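Local structure of delta-1-pyrroline-5-carboxylate dehydrogenase, mitochondrial (Mus musculus, 4E3X) at residues K114-K119 with A252-N257; R353-K358 with D471-Y476. The protein catalyses the NAD-dependent oxidation of L-glutamate gamma-semialdehyde to glutamate, the second and last step of mitochondrial proline breakdown. One frame throughout, in Å; residues are numbered along the deposited sequence. Where two conformers were deposited one is given.

Contact 1: K114-K119 with A252-N257; sequences KEWDLK and AGLPPN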
ATOM      1  N   LYS B 114       5.116 -17.284 -13.619  1.00  8.72           N
ATOM      2  CA  LYS B 114       3.791 -17.888 -13.476  1.00  9.48           C
ATOM      3  C   LYS B 114       3.855 -19.179 -12.670  1.00  8.50           C
ATOM      4  O   LYS B 114       3.053 -19.393 -11.766  1.00  9.35           O
ATOM      5  CB  LYS B 114       3.153 -18.142 -14.844  1.00 11.69           C
ATOM      6  N   GLU B 115       4.835 -20.019 -12.985  1.00  8.68           N
ATOM      7  CA  GLU B 115       5.032 -21.272 -12.265  1.00  9.77           C
ATOM      8  C   GLU B 115       5.291 -21.033 -10.773  1.00  8.13           C
ATOM      9  O   GLU B 115       4.739 -21.714  -9.913  1.00  9.07           O
ATOM     10  CB  GLU B 115       6.184 -22.065 -12.901  1.00 12.37           C
ATOM     11  CG  GLU B 115       6.561 -23.354 -12.182  1.00 16.80           C
ATOM     12  CD  GLU B 115       7.794 -24.037 -12.773  1.00 20.57           C
ATOM     13  OE1 GLU B 115       8.635 -23.350 -13.403  1.00 21.26           O
ATOM     14  OE2 GLU B 115       7.925 -25.269 -12.600  1.00 22.57           O
ATOM     15  N   TRP B 116       6.120 -20.041 -10.472  1.00  7.73           N
ATOM     16  CA  TRP B 116       6.468 -19.720  -9.091  1.00  7.51           C
ATOM     17  C   TRP B 116       5.255 -19.155  -8.339  1.00  6.41           C
ATOM     18  O   TRP B 116       4.985 -19.533  -7.195  1.00  7.49           O
ATOM     19  CB  TRP B 116       7.639 -18.732  -9.094  1.00  8.39           C
ATOM     20  CG  TRP B 116       8.065 -18.219  -7.752  1.00  7.61           C
ATOM     21  CD1 TRP B 116       7.952 -16.932  -7.299  1.00  7.48           C
ATOM     22  CD2 TRP B 116       8.696 -18.962  -6.698  1.00  7.13           C
ATOM     23  NE1 TRP B 116       8.471 -16.829  -6.028  1.00  6.94           N
ATOM     24  CE2 TRP B 116       8.928 -18.060  -5.635  1.00  7.37           C
ATOM     25  CE3 TRP B 116       9.085 -20.301  -6.546  1.00  9.18           C
ATOM     26  CZ2 TRP B 116       9.535 -18.449  -4.442  1.00  8.11           C
ATOM     27  CZ3 TRP B 116       9.684 -20.686  -5.355  1.00  9.03           C
ATOM     28  CH2 TRP B 116       9.904 -19.760  -4.318  1.00  9.47           C
ATOM     29  N   ASP B 117       4.522 -18.263  -8.995  1.00  7.00           N
ATOM     30  CA  ASP B 117       3.304 -17.676  -8.440  1.00  7.70           C
ATOM     31  C   ASP B 117       2.256 -18.760  -8.146  1.00  7.79           C
ATOM     32  O   ASP B 117       1.544 -18.686  -7.140  1.00  8.03           O
ATOM     33  CB  ASP B 117       2.775 -16.632  -9.430  1.00  7.95           C
ATOM     34  CG  ASP B 117       1.493 -15.958  -8.981  1.00  9.68           C
ATOM     35  OD1 ASP B 117       1.309 -15.718  -7.772  1.00  9.71           O
ATOM     36  OD2 ASP B 117       0.665 -15.656  -9.868  1.00 11.27           O
ATOM     37  N   LEU B 118       2.193 -19.786  -8.995  1.00  8.61           N
ATOM     38  CA  LEU B 118       1.214 -20.863  -8.810  1.00  9.81           C
ATOM     39  C   LEU B 118       1.614 -21.878  -7.735  1.00 10.97           C
ATOM     40  O   LEU B 118       0.785 -22.682  -7.298  1.00 12.70           O
ATOM     41  CB  LEU B 118       0.948 -21.592 -10.130  1.00 10.92           C
ATOM     42  CG  LEU B 118       0.064 -20.834 -11.122  1.00 13.03           C
ATOM     43  CD1 LEU B 118       0.141 -21.464 -12.510  1.00 14.49           C
ATOM     44  CD2 LEU B 118      -1.381 -20.797 -10.646  1.00 13.68           C
ATOM     45  N   LYS B 119       2.877 -21.861  -7.320  1.00 11.48           N
ATOM     46  CA  LYS B 119       3.317 -22.744  -6.242  1.00 13.29           C
ATOM     47  C   LYS B 119       2.554 -22.428  -4.966  1.00 13.74           C
ATOM     48  O   LYS B 119       2.302 -21.264  -4.668  1.00 14.55           O
ATOM     49  CB  LYS B 119       4.797 -22.533  -5.951  1.00 15.84           C
ATOM     50  CG  LYS B 119       5.757 -23.317  -6.797  1.00 19.33           C
ATOM     51  CD  LYS B 119       7.130 -23.288  -6.135  1.00 21.37           C
ATOM     52  CE  LYS B 119       8.152 -24.012  -6.970  1.00 21.84           C
ATOM     53  NZ  LYS B 119       7.737 -25.421  -7.191  1.00 22.67           N
ATOM     54  N   ALA B 252      18.907 -23.535  -0.521  1.00  9.25           N
ATOM     55  CA  ALA B 252      17.702 -23.856   0.245  1.00 10.57           C
ATOM     56  C   ALA B 252      16.527 -24.192  -0.667  1.00 10.80           C
ATOM     57  O   ALA B 252      15.436 -24.504  -0.188  1.00 12.06           O
ATOM     58  CB  ALA B 252      17.336 -22.702   1.180  1.00 10.57           C
ATOM     59  N   GLY B 253      16.738 -24.093  -1.977  1.00 10.09           N
ATOM     60  CA  GLY B 253      15.738 -24.532  -2.934  1.00 10.84           C
ATOM     61  C   GLY B 253      15.055 -23.443  -3.747  1.00 10.04           C
ATOM     62  O   GLY B 253      14.103 -23.728  -4.476  1.00 11.01           O
ATOM     63  N   LEU B 254      15.520 -22.203  -3.650  1.00  8.52           N
ATOM     64  CA  LEU B 254      14.944 -21.166  -4.501  1.00  8.35           C
ATOM     65  C   LEU B 254      15.232 -21.515  -5.964  1.00  8.76           C
ATOM     66  O   LEU B 254      16.388 -21.692  -6.337  1.00  9.15           O
ATOM     67  CB  LEU B 254      15.534 -19.797  -4.159  1.00  8.56           C
ATOM     68  CG  LEU B 254      14.840 -18.633  -4.871  1.00  8.69           C
ATOM     69  CD1 LEU B 254      13.482 -18.371  -4.249  1.00 10.31           C
ATOM     70  CD2 LEU B 254      15.699 -17.393  -4.797  1.00  8.98           C
ATOM     71  N   PRO B 255      14.183 -21.633  -6.795  1.00  8.74           N
ATOM     72  CA  PRO B 255      14.404 -22.026  -8.191  1.00  9.41           C
ATOM     73  C   PRO B 255      15.150 -20.954  -8.983  1.00  8.91           C
ATOM     74  O   PRO B 255      15.197 -19.792  -8.563  1.00  8.56           O
ATOM     75  CB  PRO B 255      12.976 -22.184  -8.738  1.00  9.76           C
ATOM     76  CG  PRO B 255      12.129 -22.418  -7.540  1.00 10.05           C
ATOM     77  CD  PRO B 255      12.750 -21.570  -6.466  1.00  9.00           C
ATOM     78  N   PRO B 256      15.740 -21.335 -10.122  1.00  8.42           N
ATOM     79  CA  PRO B 256      16.383 -20.324 -10.968  1.00  8.32           C
ATOM     80  C   PRO B 256      15.401 -19.270 -11.480  1.00  7.93           C
ATOM     81  O   PRO B 256      14.209 -19.548 -11.662  1.00  8.81           O
ATOM     82  CB  PRO B 256      16.955 -21.145 -12.136  1.00 10.00           C
ATOM     83  CG  PRO B 256      16.180 -22.414 -12.129  1.00 11.10           C
ATOM     84  CD  PRO B 256      15.843 -22.689 -10.696  1.00  9.65           C
ATOM     85  N   ASN B 257      15.925 -18.067 -11.695  1.00  7.35           N
ATOM     86  CA  ASN B 257      15.181 -16.949 -12.282  1.00  7.40           C
ATOM     87  C   ASN B 257      14.123 -16.328 -11.383  1.00  7.12           C
ATOM     88  O   ASN B 257      13.332 -15.500 -11.841  1.00  9.94           O
ATOM     89  CB  ASN B 257      14.590 -17.329 -13.636  1.00  8.17           C
ATOM     90  CG  ASN B 257      15.666 -17.688 -14.634  1.00  8.15           C
ATOM     91  OD1 ASN B 257      16.544 -16.873 -14.945  1.00  8.48           O
ATOM     92  ND2 ASN B 257      15.637 -18.928 -15.117  1.00  9.66           N
TER

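Contact 2: R353-K358 with D471-Y476; sequences RLYVPK and DSTTSY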
ATOM      1  N   ARG B 353      20.841  13.398  17.558  1.00  9.51           N
ATOM      2  CA  ARG B 353      20.542  14.593  18.343  1.00 10.32           C
ATOM      3  C   ARG B 353      20.046  14.218  19.736  1.00  9.88           C
ATOM      4  O   ARG B 353      19.104  13.437  19.888  1.00 10.91           O
ATOM      5  CB  ARG B 353      19.579  15.532  17.611  1.00 14.26           C
ATOM      6  CG  ARG B 353      18.385  14.879  17.011  1.00 15.20           C
ATOM      7  CD  ARG B 353      17.556  15.849  16.169  1.00 13.66           C
ATOM      8  NE  ARG B 353      16.458  15.090  15.606  1.00 10.94           N
ATOM      9  CZ  ARG B 353      15.173  15.415  15.673  1.00  9.90           C
ATOM     10  NH1 ARG B 353      14.283  14.599  15.125  1.00 10.70           N
ATOM     11  NH2 ARG B 353      14.776  16.534  16.265  1.00  9.70           N
ATOM     12  N   LEU B 354      20.720  14.768  20.746  1.00  9.50           N
ATOM     13  CA  LEU B 354      20.406  14.511  22.144  1.00  9.12           C
ATOM     14  C   LEU B 354      19.953  15.818  22.783  1.00  9.44           C
ATOM     15  O   LEU B 354      20.654  16.822  22.698  1.00 10.69           O
ATOM     16  CB  LEU B 354      21.650  13.994  22.870  1.00 10.26           C
ATOM     17  CG  LEU B 354      21.514  13.762  24.382  1.00 10.80           C
ATOM     18  CD1 LEU B 354      20.553  12.638  24.680  1.00 11.22           C
ATOM     19  CD2 LEU B 354      22.864  13.490  25.026  1.00 11.86           C
ATOM     20  N   TYR B 355      18.785  15.800  23.415  1.00  9.53           N
ATOM     21  CA  TYR B 355      18.234  16.977  24.078  1.00  9.21           C
ATOM     22  C   TYR B 355      18.278  16.734  25.581  1.00 10.00           C
ATOM     23  O   TYR B 355      17.670  15.785  26.066  1.00 11.09           O
ATOM     24  CB  TYR B 355      16.783  17.202  23.632  1.00 10.11           C
ATOM     25  CG  TYR B 355      16.615  17.522  22.158  1.00  9.58           C
ATOM     26  CD1 TYR B 355      16.454  18.835  21.731  1.00  9.99           C
ATOM     27  CD2 TYR B 355      16.593  16.510  21.200  1.00  9.74           C
ATOM     28  CE1 TYR B 355      16.288  19.144  20.383  1.00  9.99           C
ATOM     29  CE2 TYR B 355      16.440  16.811  19.848  1.00 10.53           C
ATOM     30  CZ  TYR B 355      16.281  18.125  19.447  1.00 10.75           C
ATOM     31  OH  TYR B 355      16.118  18.421  18.105  1.00 11.65           O
ATOM     32  N   VAL B 356      19.002  17.585  26.308  1.00 10.15           N
ATOM     33  CA  VAL B 356      19.243  17.377  27.743  1.00 11.06           C
ATOM     34  C   VAL B 356      18.794  18.595  28.549  1.00 11.23           C
ATOM     35  O   VAL B 356      19.108  19.719  28.168  1.00 11.05           O
ATOM     36  CB  VAL B 356      20.757  17.126  28.020  1.00 12.94           C
ATOM     37  CG1 VAL B 356      21.022  16.908  29.506  1.00 14.50           C
ATOM     38  CG2 VAL B 356      21.259  15.943  27.223  1.00 13.39           C
ATOM     39  N   PRO B 357      18.073  18.380  29.669  1.00 10.96           N
ATOM     40  CA  PRO B 357      17.673  19.528  30.493  1.00 11.57           C
ATOM     41  C   PRO B 357      18.862  20.058  31.283  1.00 12.61           C
ATOM     42  O   PRO B 357      19.728  19.292  31.709  1.00 12.83           O
ATOM     43  CB  PRO B 357      16.618  18.939  31.434  1.00 11.88           C
ATOM     44  CG  PRO B 357      17.024  17.498  31.580  1.00 11.58           C
ATOM     45  CD  PRO B 357      17.617  17.098  30.242  1.00 11.32           C
ATOM     46  N   LYS B 358      18.897  21.371  31.467  1.00 12.93           N
ATOM     47  CA  LYS B 358      19.991  22.024  32.175  1.00 14.18           C
ATOM     48  C   LYS B 358      20.305  21.370  33.522  1.00 13.47           C
ATOM     49  O   LYS B 358      21.475  21.180  33.860  1.00 14.84           O
ATOM     50  CB  LYS B 358      19.673  23.510  32.350  1.00 14.76           C
ATOM     51  N   ASP B 471      10.079  17.803  17.328  1.00  9.72           N
ATOM     52  CA  ASP B 471       9.148  17.401  16.294  1.00  9.75           C
ATOM     53  C   ASP B 471       9.298  18.161  14.967  1.00 10.33           C
ATOM     54  O   ASP B 471       9.098  17.577  13.905  1.00 10.96           O
ATOM     55  CB  ASP B 471       7.724  17.552  16.838  1.00 11.29           C
ATOM     56  CG  ASP B 471       6.674  17.252  15.804  1.00 13.42           C
ATOM     57  OD1 ASP B 471       6.565  16.088  15.371  1.00 13.39           O
ATOM     58  OD2 ASP B 471       5.945  18.186  15.427  1.00 16.16           O
ATOM     59  N   SER B 472       9.647  19.447  15.025  1.00  9.52           N
ATOM     60  CA  SER B 472       9.604  20.300  13.835  1.00 11.38           C
ATOM     61  C   SER B 472      10.954  20.589  13.184  1.00 11.77           C
ATOM     62  O   SER B 472      11.001  21.074  12.054  1.00 13.94           O
ATOM     63  CB  SER B 472       8.939  21.632  14.176  1.00 12.97           C
ATOM     64  OG  SER B 472       9.802  22.405  14.991  1.00 14.31           O
ATOM     65  N   THR B 473      12.048  20.303  13.882  1.00 10.74           N
ATOM     66  CA  THR B 473      13.364  20.733  13.410  1.00 11.07           C
ATOM     67  C   THR B 473      13.813  20.039  12.124  1.00 11.09           C
ATOM     68  O   THR B 473      14.387  20.676  11.233  1.00 12.61           O
ATOM     69  CB  THR B 473      14.435  20.581  14.509  1.00 11.42           C
ATOM     70  OG1 THR B 473      14.141  21.505  15.565  1.00 12.80           O
ATOM     71  CG2 THR B 473      15.830  20.872  13.964  1.00 12.43           C
ATOM     72  N   THR B 474      13.533  18.745  12.008  1.00 10.01           N
ATOM     73  CA  THR B 474      14.022  17.978  10.870  1.00  9.49           C
ATOM     74  C   THR B 474      12.898  17.597   9.920  1.00  8.70           C
ATOM     75  O   THR B 474      11.722  17.812  10.207  1.00  9.63           O
ATOM     76  CB  THR B 474      14.750  16.684  11.306  1.00 10.27           C
ATOM     77  OG1 THR B 474      13.791  15.638  11.525  1.00 10.22           O
ATOM     78  CG2 THR B 474      15.595  16.930  12.555  1.00 10.60           C
ATOM     79  N   SER B 475      13.275  17.007   8.792  1.00  9.09           N
ATOM     80  CA  SER B 475      12.296  16.560   7.812  0.54  9.32           C
ATOM     81  C   SER B 475      11.930  15.093   8.009  1.00  8.49           C
ATOM     82  O   SER B 475      11.114  14.553   7.268  1.00  8.79           O
ATOM     83  CB  SER B 475      12.853  16.746   6.406  0.54 11.04           C
ATOM     84  OG  SER B 475      13.926  15.850   6.181  0.54 11.93           O
ATOM     85  N   TYR B 476      12.521  14.461   9.021  1.00  8.11           N
ATOM     86  CA  TYR B 476      12.435  13.009   9.184  1.00  8.40           C
ATOM     87  C   TYR B 476      11.469  12.532  10.266  1.00  8.33           C
ATOM     88  O   TYR B 476      11.041  13.307  11.124  1.00 10.16           O
ATOM     89  CB  TYR B 476      13.830  12.454   9.463  1.00  8.73           C
ATOM     90  CG  TYR B 476      14.822  12.639   8.332  1.00  9.59           C
ATOM     91  CD1 TYR B 476      14.784  11.814   7.207  1.00 11.04           C
ATOM     92  CD2 TYR B 476      15.820  13.609   8.402  1.00 10.32           C
ATOM     93  CE1 TYR B 476      15.697  11.952   6.184  1.00 11.57           C
ATOM     94  CE2 TYR B 476      16.752  13.753   7.377  1.00 12.25           C
ATOM     95  CZ  TYR B 476      16.679  12.916   6.274  1.00 12.89           C
ATOM     96  OH  TYR B 476      17.583  13.034   5.243  1.00 14.20           O
TER
HETATM   97  O   HOH W   1      11.561  13.802  14.246  1.00 19.80           O
HETATM   98  O   HOH W   2      16.027  20.973  17.533  1.00 13.23           O

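Contact 1: K114-K119 with A252-N257
Trp116, on the last turn of helix 99-118, reaches across to Leu254 and Pro255 in the loop between helix 239-251 and strand 259-261, and its six-membered ring makes nearly all of the contact. CG lies anti to the backbone N (chi1 176°), which carries the indole out from the helix toward the loop. The benzo end leads: CZ3 comes to 3.4 Å from CD of Pro255, a close approach, and CE3 lies 3.8 Å from CG of the same proline. The CG-CD bond of the proline thus comes obliquely against CE3 and CZ3, and the two side chains cross at about a right angle. Leu254 also meets the indole crosswise and obliquely, but with a single methyl: its CD1 is 3.8 Å from CH2 of Trp116 and 4.0 Å from CZ2. At the margin, the aliphatic chain of Lys119 extends alongside, with CE 4.3 Å from CG of Pro255. At the pyrrole end, NE1 donates a hydrogen bond to the carbonyl O of Ala224, at the end of helix 213-225, so the ring is pinned by its N-H while its benzo end packs on the loop. With an alanine here, Pro255 and Leu254 are likely to face a gap and the Ala224 carbonyl to lose this donor. The loop itself starts with a Schellman motif, Gly253 leaving the helix with positive phi. Leu254 also packs on Val127 of helix 121-136. No hydrogen bond or salt bridge joins the two segments, so their mutual hold is apolar and depends on shape: a flat, largely buried aromatic group set against a rigid proline ring and one leucine methyl.

Contact 2: R353-K358 with D471-Y476
Arg353 and Thr474 meet by van der Waals contact, the threonine methyl lying over one face of the guanidinium. CG2 of Thr474 sits 3.5 Å from CZ of Arg353, over the centre of the flat group, and the two side chains come from opposite directions. The arginine chain is extended from CG to NE, which carries the guanidinium well clear of its strand.

Direct hydrogen bonds run round the guanidinium rim. NH2 of Arg353 donates to OH of Tyr355 at 3.0 Å with an N-H...O angle of 153°, the hydroxyl lying close to the guanidinium plane. NE also bonds to Lys318 O and NH2 to Val470 O, so the group is held against rotation and its positive charge is probably spread over several oxygens. Within 471-476, OG1 of Thr474 accepts from the backbone N of Tyr476 at 3.0 Å, closing an ST turn.

Water completes the contact. One molecule, in plane at the guanidinium edge, accepts from NH1 of Arg353 at 3.0 Å and also lies 3.2 Å from the carbonyl O of Tyr476. A second lies in the plane of the Tyr355 ring, 2.6 Å from its OH, and donates to OG1 of Thr473, which is also bonded to Leu469 O.

Strand 351-357 runs parallel to strands 319-323 and 452-458 in the mixed sheet of the catalytic domain of the aldehyde dehydrogenase fold. The contact ties this central strand to the turn that leads from helix 463-472 into strand 476-483, a helix-to-strand connection of this alpha/beta domain.

Contact 1 closes before contact 2 opens along the chain, so the two are in series and share no helix or strand. Their centres are 47 Å apart, their nearest atoms about 31 Å, on opposite sides of the chain's centre. Contact 1 joins helix 99-118 to a loop leading into edge strand 259-261 of the five-stranded parallel sheet, in the NAD-binding part of the fold; beside it, Asp117 forms a salt bridge with Arg498 of the second subunit. Contact 2 joins strand 351-357 of the separate mixed sheet, which follows the nucleophile Cys348 in sequence, to the turn after helix 463-472. Each thus holds its own region, NAD-binding or catalytic, without touching the other.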